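Local coordinates for peptidoglycan synthetase penicillin-binding protein 3 (PDB 4YE5) that probably binds penicillin and, as a member of the transpeptidase family, is expected to cross-link peptidoglycan strands in the bacterial cell wall, at residues E470-F475 / G531-G536; S504-I509 / P537-I542. One frame throughout, in Å; residues are numbered along the deposited sequence.

Interaction 1 (E470-F475 / G531-G536); sequences EHYNTF and GGLTAG
Leu533 and Tyr472 share one first torsion: each CG stands anti to its own carbonyl carbon, at chi1 -76° and -61°, and this sends the leucine fork across the tyrosine ring. Phe475 differs, its CG lying between backbone N and carbonyl carbon, and presents the rim of its ring to the stem of the same leucine.

The fork is shared out branch by branch. CD2 of Leu533 sits over one face of the Tyr472 ring, 3.9 Å from the centroid and 20° off the normal, a CH-pi contact. CD1 of Leu533 drops to the rim, 3.6 Å from Tyr472 CE1, and is also 4.0 Å from Phe475 CZ. Leu533 CB meets that CZ at 3.8 Å, close to the phenyl plane. On the opposite face of the tyrosine, His471 CD2 lies 3.4 Å above the plane, toward the rim, so the ring has a neighbour on each face.

A type I turn from Glu470 to Asn473 carries the tyrosine out of helix 455-470. On the other segment, Gly531 O accepts from both Thr534 N and Thr534 OG1, the latter at 2.6 Å, closing the turn that includes Leu533. Tyr472 and Leu533 both touch Ser487, in what is probably the KSG motif of the transpeptidase site.

Between these segments no hydrogen bond forms; the contact, at a partly exposed surface, rests on apolar packing, which fixes no direction as a bond would.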
loop_
_atom_site.group_PDB
_atom_site.type_symbol
_atom_site.label_atom_id
_atom_site.label_comp_id
_atom_site.label_asym_id
_atom_site.label_seq_id
_atom_site.Cartn_x
_atom_site.Cartn_y
_atom_site.Cartn_z
ATOM N N GLU A 470 -24.503 19.193 1.272
ATOM C CA GLU A 470 -25.937 19.361 1.504
ATOM C C GLU A 470 -26.727 19.398 0.198
ATOM O O GLU A 470 -27.899 19.042 0.167
ATOM C CB GLU A 470 -26.207 20.627 2.313
ATOM C CG GLU A 470 -25.737 20.523 3.749
ATOM C CD GLU A 470 -26.109 21.752 4.554
ATOM O OE1 GLU A 470 -26.695 22.681 3.957
ATOM O OE2 GLU A 470 -25.807 21.792 5.770
ATOM N N HIS A 471 -26.082 19.819 -0.880
ATOM C CA HIS A 471 -26.713 19.792 -2.200
ATOM C C HIS A 471 -27.227 18.381 -2.583
ATOM O O HIS A 471 -28.186 18.255 -3.341
ATOM C CB HIS A 471 -25.729 20.324 -3.254
ATOM C CG HIS A 471 -26.352 20.572 -4.590
ATOM N ND1 HIS A 471 -27.065 21.717 -4.874
ATOM C CD2 HIS A 471 -26.373 19.822 -5.718
ATOM C CE1 HIS A 471 -27.494 21.665 -6.125
ATOM N NE2 HIS A 471 -27.087 20.529 -6.659
ATOM N N TYR A 472 -26.591 17.339 -2.044
ATOM C CA TYR A 472 -26.949 15.941 -2.335
ATOM C C TYR A 472 -27.548 15.196 -1.136
ATOM O O TYR A 472 -27.619 13.969 -1.137
ATOM C CB TYR A 472 -25.717 15.172 -2.870
ATOM C CG TYR A 472 -25.219 15.793 -4.163
ATOM C CD1 TYR A 472 -26.064 15.899 -5.256
ATOM C CD2 TYR A 472 -23.932 16.312 -4.271
ATOM C CE1 TYR A 472 -25.645 16.463 -6.435
ATOM C CE2 TYR A 472 -23.500 16.890 -5.454
ATOM C CZ TYR A 472 -24.364 16.972 -6.522
ATOM O OH TYR A 472 -23.964 17.552 -7.696
ATOM N N ASN A 473 -28.009 15.926 -0.128
ATOM C CA ASN A 473 -28.406 15.254 1.099
ATOM C C ASN A 473 -29.739 14.515 1.011
ATOM O O ASN A 473 -30.148 13.883 1.979
ATOM C CB ASN A 473 -28.337 16.181 2.341
ATOM C CG ASN A 473 -29.391 17.265 2.334
ATOM O OD1 ASN A 473 -30.217 17.336 1.437
ATOM N ND2 ASN A 473 -29.368 18.128 3.359
ATOM N N THR A 474 -30.416 14.591 -0.138
ATOM C CA THR A 474 -31.615 13.772 -0.343
ATOM C C THR A 474 -31.248 12.293 -0.530
ATOM O O THR A 474 -32.089 11.415 -0.327
ATOM C CB THR A 474 -32.470 14.247 -1.550
ATOM O OG1 THR A 474 -31.618 14.398 -2.688
ATOM C CG2 THR A 474 -33.150 15.598 -1.252
ATOM N N PHE A 475 -30.000 12.013 -0.923
ATOM C CA PHE A 475 -29.567 10.626 -1.139
ATOM C C PHE A 475 -28.168 10.291 -0.587
ATOM O O PHE A 475 -27.729 9.133 -0.649
ATOM C CB PHE A 475 -29.691 10.216 -2.624
ATOM C CG PHE A 475 -28.740 10.936 -3.539
ATOM C CD1 PHE A 475 -28.998 12.245 -3.953
ATOM C CD2 PHE A 475 -27.591 10.311 -3.986
ATOM C CE1 PHE A 475 -28.109 12.904 -4.791
ATOM C CE2 PHE A 475 -26.702 10.963 -4.822
ATOM C CZ PHE A 475 -26.948 12.255 -5.217
ATOM N N GLY A 531 -26.804 7.192 -11.152
ATOM C CA GLY A 531 -26.015 7.555 -12.324
ATOM C C GLY A 531 -24.615 8.029 -11.962
ATOM O O GLY A 531 -23.894 7.365 -11.224
ATOM N N GLY A 532 -24.247 9.219 -12.420
ATOM C CA GLY A 532 -22.891 9.694 -12.222
ATOM C C GLY A 532 -22.580 10.180 -10.818
ATOM O O GLY A 532 -21.437 10.562 -10.536
ATOM N N LEU A 533 -23.575 10.150 -9.931
ATOM C CA LEU A 533 -23.374 10.514 -8.518
ATOM C C LEU A 533 -23.300 9.297 -7.582
ATOM O O LEU A 533 -23.322 9.426 -6.359
ATOM C CB LEU A 533 -24.496 11.462 -8.063
ATOM C CG LEU A 533 -24.264 12.877 -8.614
ATOM C CD1 LEU A 533 -25.556 13.631 -8.725
ATOM C CD2 LEU A 533 -23.263 13.635 -7.724
ATOM N N THR A 534 -23.206 8.114 -8.168
ATOM C CA THR A 534 -23.203 6.874 -7.400
ATOM C C THR A 534 -22.069 6.816 -6.358
ATOM O O THR A 534 -22.231 6.219 -5.299
ATOM C CB THR A 534 -23.142 5.651 -8.344
ATOM O OG1 THR A 534 -24.257 5.704 -9.249
ATOM C CG2 THR A 534 -23.244 4.347 -7.558
ATOM N N ALA A 535 -20.929 7.436 -6.643
ATOM C CA ALA A 535 -19.838 7.383 -5.662
ATOM C C ALA A 535 -20.204 8.036 -4.319
ATOM O O ALA A 535 -19.672 7.651 -3.286
ATOM C CB ALA A 535 -18.533 7.968 -6.226
ATOM N N GLY A 536 -21.124 8.999 -4.334
ATOM C CA GLY A 536 -21.574 9.650 -3.100
ATOM C C GLY A 536 -22.116 8.731 -2.003
ATOM O O GLY A 536 -21.577 8.696 -0.906
#

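Interaction 2 (S504-I509 / P537-I542)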
loop_
_atom_site.group_PDB
_atom_site.type_symbol
_atom_site.label_atom_id
_atom_site.label_comp_id
_atom_site.label_asym_id
_atom_site.label_seq_id
_atom_site.Cartn_x
_atom_site.Cartn_y
_atom_site.Cartn_z
ATOM N N SER A 504 -17.287 8.181 -11.780
ATOM C CA SER A 504 -17.948 8.989 -10.762
ATOM C C SER A 504 -16.992 9.053 -9.573
ATOM O O SER A 504 -16.597 8.011 -9.050
ATOM C CB SER A 504 -19.237 8.280 -10.326
ATOM O OG SER A 504 -19.829 8.849 -9.166
ATOM N N ASP A 505 -16.608 10.256 -9.148
ATOM C CA ASP A 505 -15.744 10.384 -7.974
ATOM C C ASP A 505 -16.399 11.240 -6.915
ATOM O O ASP A 505 -17.286 12.051 -7.204
ATOM C CB ASP A 505 -14.293 10.832 -8.298
ATOM C CG ASP A 505 -14.196 12.204 -8.975
ATOM O OD1 ASP A 505 -15.229 12.817 -9.277
ATOM O OD2 ASP A 505 -13.050 12.678 -9.230
ATOM N N TYR A 506 -15.972 11.046 -5.677
ATOM C CA TYR A 506 -16.627 11.710 -4.567
ATOM C C TYR A 506 -15.665 11.637 -3.412
ATOM O O TYR A 506 -15.116 10.580 -3.140
ATOM C CB TYR A 506 -17.941 10.977 -4.217
ATOM C CG TYR A 506 -18.976 11.833 -3.477
ATOM C CD1 TYR A 506 -18.907 12.018 -2.087
ATOM C CD2 TYR A 506 -20.038 12.425 -4.164
ATOM C CE1 TYR A 506 -19.892 12.804 -1.402
ATOM C CE2 TYR A 506 -21.010 13.205 -3.489
ATOM C CZ TYR A 506 -20.930 13.383 -2.115
ATOM O OH TYR A 506 -21.900 14.160 -1.457
ATOM N N SER A 507 -15.441 12.763 -2.748
ATOM C CA SER A 507 -14.524 12.792 -1.637
ATOM C C SER A 507 -15.178 13.564 -0.497
ATOM O O SER A 507 -15.664 14.684 -0.679
ATOM C CB SER A 507 -13.190 13.408 -2.060
ATOM O OG SER A 507 -12.245 13.311 -1.008
ATOM N N THR A 508 -15.179 12.942 0.676
ATOM C CA THR A 508 -15.899 13.444 1.822
ATOM C C THR A 508 -14.983 13.636 3.032
ATOM O O THR A 508 -14.151 12.771 3.341
ATOM C CB THR A 508 -16.982 12.433 2.255
ATOM O OG1 THR A 508 -17.872 12.197 1.154
ATOM C CG2 THR A 508 -17.777 13.014 3.428
ATOM N N ILE A 509 -15.158 14.758 3.716
ATOM C CA ILE A 509 -14.484 15.024 4.987
ATOM C C ILE A 509 -15.539 14.838 6.059
ATOM O O ILE A 509 -16.617 15.411 5.963
ATOM C CB ILE A 509 -13.993 16.488 5.056
ATOM C CG1 ILE A 509 -12.932 16.735 3.978
ATOM C CG2 ILE A 509 -13.471 16.797 6.449
ATOM C CD1 ILE A 509 -12.697 18.241 3.647
ATOM N N PRO A 537 -23.200 7.992 -2.284
ATOM C CA PRO A 537 -23.768 7.083 -1.268
ATOM C C PRO A 537 -22.739 6.034 -0.827
ATOM O O PRO A 537 -22.765 5.596 0.308
ATOM C CB PRO A 537 -24.911 6.396 -2.022
ATOM C CG PRO A 537 -25.341 7.449 -3.074
ATOM C CD PRO A 537 -24.023 8.056 -3.505
ATOM N N VAL A 538 -21.843 5.646 -1.727
ATOM C CA VAL A 538 -20.791 4.689 -1.371
ATOM C C VAL A 538 -19.852 5.290 -0.317
ATOM O O VAL A 538 -19.514 4.614 0.637
ATOM C CB VAL A 538 -20.037 4.157 -2.626
ATOM C CG1 VAL A 538 -18.975 3.071 -2.244
ATOM C CG2 VAL A 538 -21.052 3.586 -3.633
ATOM N N THR A 539 -19.469 6.567 -0.437
ATOM C CA THR A 539 -18.593 7.133 0.594
ATOM C C THR A 539 -19.336 7.190 1.917
ATOM O O THR A 539 -18.746 7.019 2.971
ATOM C CB THR A 539 -18.078 8.557 0.266
ATOM O OG1 THR A 539 -19.137 9.515 0.454
ATOM C CG2 THR A 539 -17.544 8.623 -1.161
ATOM N N ALA A 540 -20.641 7.457 1.845
ATOM C CA ALA A 540 -21.474 7.544 3.041
ATOM C C ALA A 540 -21.667 6.206 3.779
ATOM O O ALA A 540 -21.789 6.179 5.009
ATOM C CB ALA A 540 -22.843 8.197 2.705
ATOM N N GLU A 541 -21.708 5.106 3.036
ATOM C CA GLU A 541 -21.743 3.772 3.651
ATOM C C GLU A 541 -20.451 3.526 4.453
ATOM O O GLU A 541 -20.475 3.004 5.560
ATOM C CB GLU A 541 -21.871 2.685 2.578
ATOM C CG GLU A 541 -23.227 2.619 1.882
ATOM C CD GLU A 541 -24.324 2.131 2.813
ATOM O OE1 GLU A 541 -24.140 1.038 3.400
ATOM O OE2 GLU A 541 -25.354 2.847 2.970
ATOM N N ILE A 542 -19.318 3.901 3.881
ATOM C CA ILE A 542 -18.045 3.787 4.587
ATOM C C ILE A 542 -18.050 4.741 5.781
ATOM O O ILE A 542 -17.708 4.348 6.899
ATOM C CB ILE A 542 -16.877 4.076 3.636
ATOM C CG1 ILE A 542 -16.855 3.020 2.520
ATOM C CG2 ILE A 542 -15.527 4.121 4.401
ATOM C CD1 ILE A 542 -16.004 3.455 1.296
#
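Strand 504-509 and helix 537-542 come closest at Thr508 and Thr539, whose CA atoms are 7.0 Å apart. The strand is an inner member of the antiparallel sheet, hydrogen-bonded through its backbone to 484-492 and 517-524, and it turns Tyr506 and Thr508 to the helix while Asp505 and Ser507 point away from it. The helix keeps its regular turn, Glu541 N bonding Pro537 O at 3.0 Å.

Thr539 carries the helix side of the contact. Its OG1 stands between backbone N and carbonyl carbon, chi1 75°, where it can bond back to Gly536 O one turn earlier and still look out at the strand. Thr508 OG1 donates to Thr539 OG1 at 3.0 Å, the two side chains meeting at a slant. Thr539 CG2 lies against Tyr506, 3.9 Å from its CB and 3.7 Å from its O. The tyrosine ring runs across the threonine at about a right angle, with CD1 3.6 Å from Thr539 OG1, and the Thr508 hydroxyl lies in the ring plane at its edge.

This is the packing of the C-terminal helix on the central sheet of the transpeptidase fold. Thr539 OG1 gives its hydrogen to Gly536 O and can still accept the Thr508 hydroxyl, so two buried hydroxyls are satisfied in a chain of two hydrogen bonds from strand to helix to backbone carbonyl.

In the fold
Both contacts use helix 535-549, interaction 1 at its start and the loop before it, interaction 2 along its first turns, and their centres are about 9 Å apart. The difference is one of depth. Interaction 2 is buried and joins helix to sheet through a directional hydroxyl-hydroxyl bond; interaction 1 lies at the surface, joins two loops, and is wholly apolar across its interface. Ser504 ties them together: its OG bonds both Gly532 O and Ala535 N, fixing the loop of 531-536 to the strand of interaction 2. Tyr506 adds a second bridge, CD2 packing 3.3 Å from Gly536 CA, while its side chain also touches Tyr472.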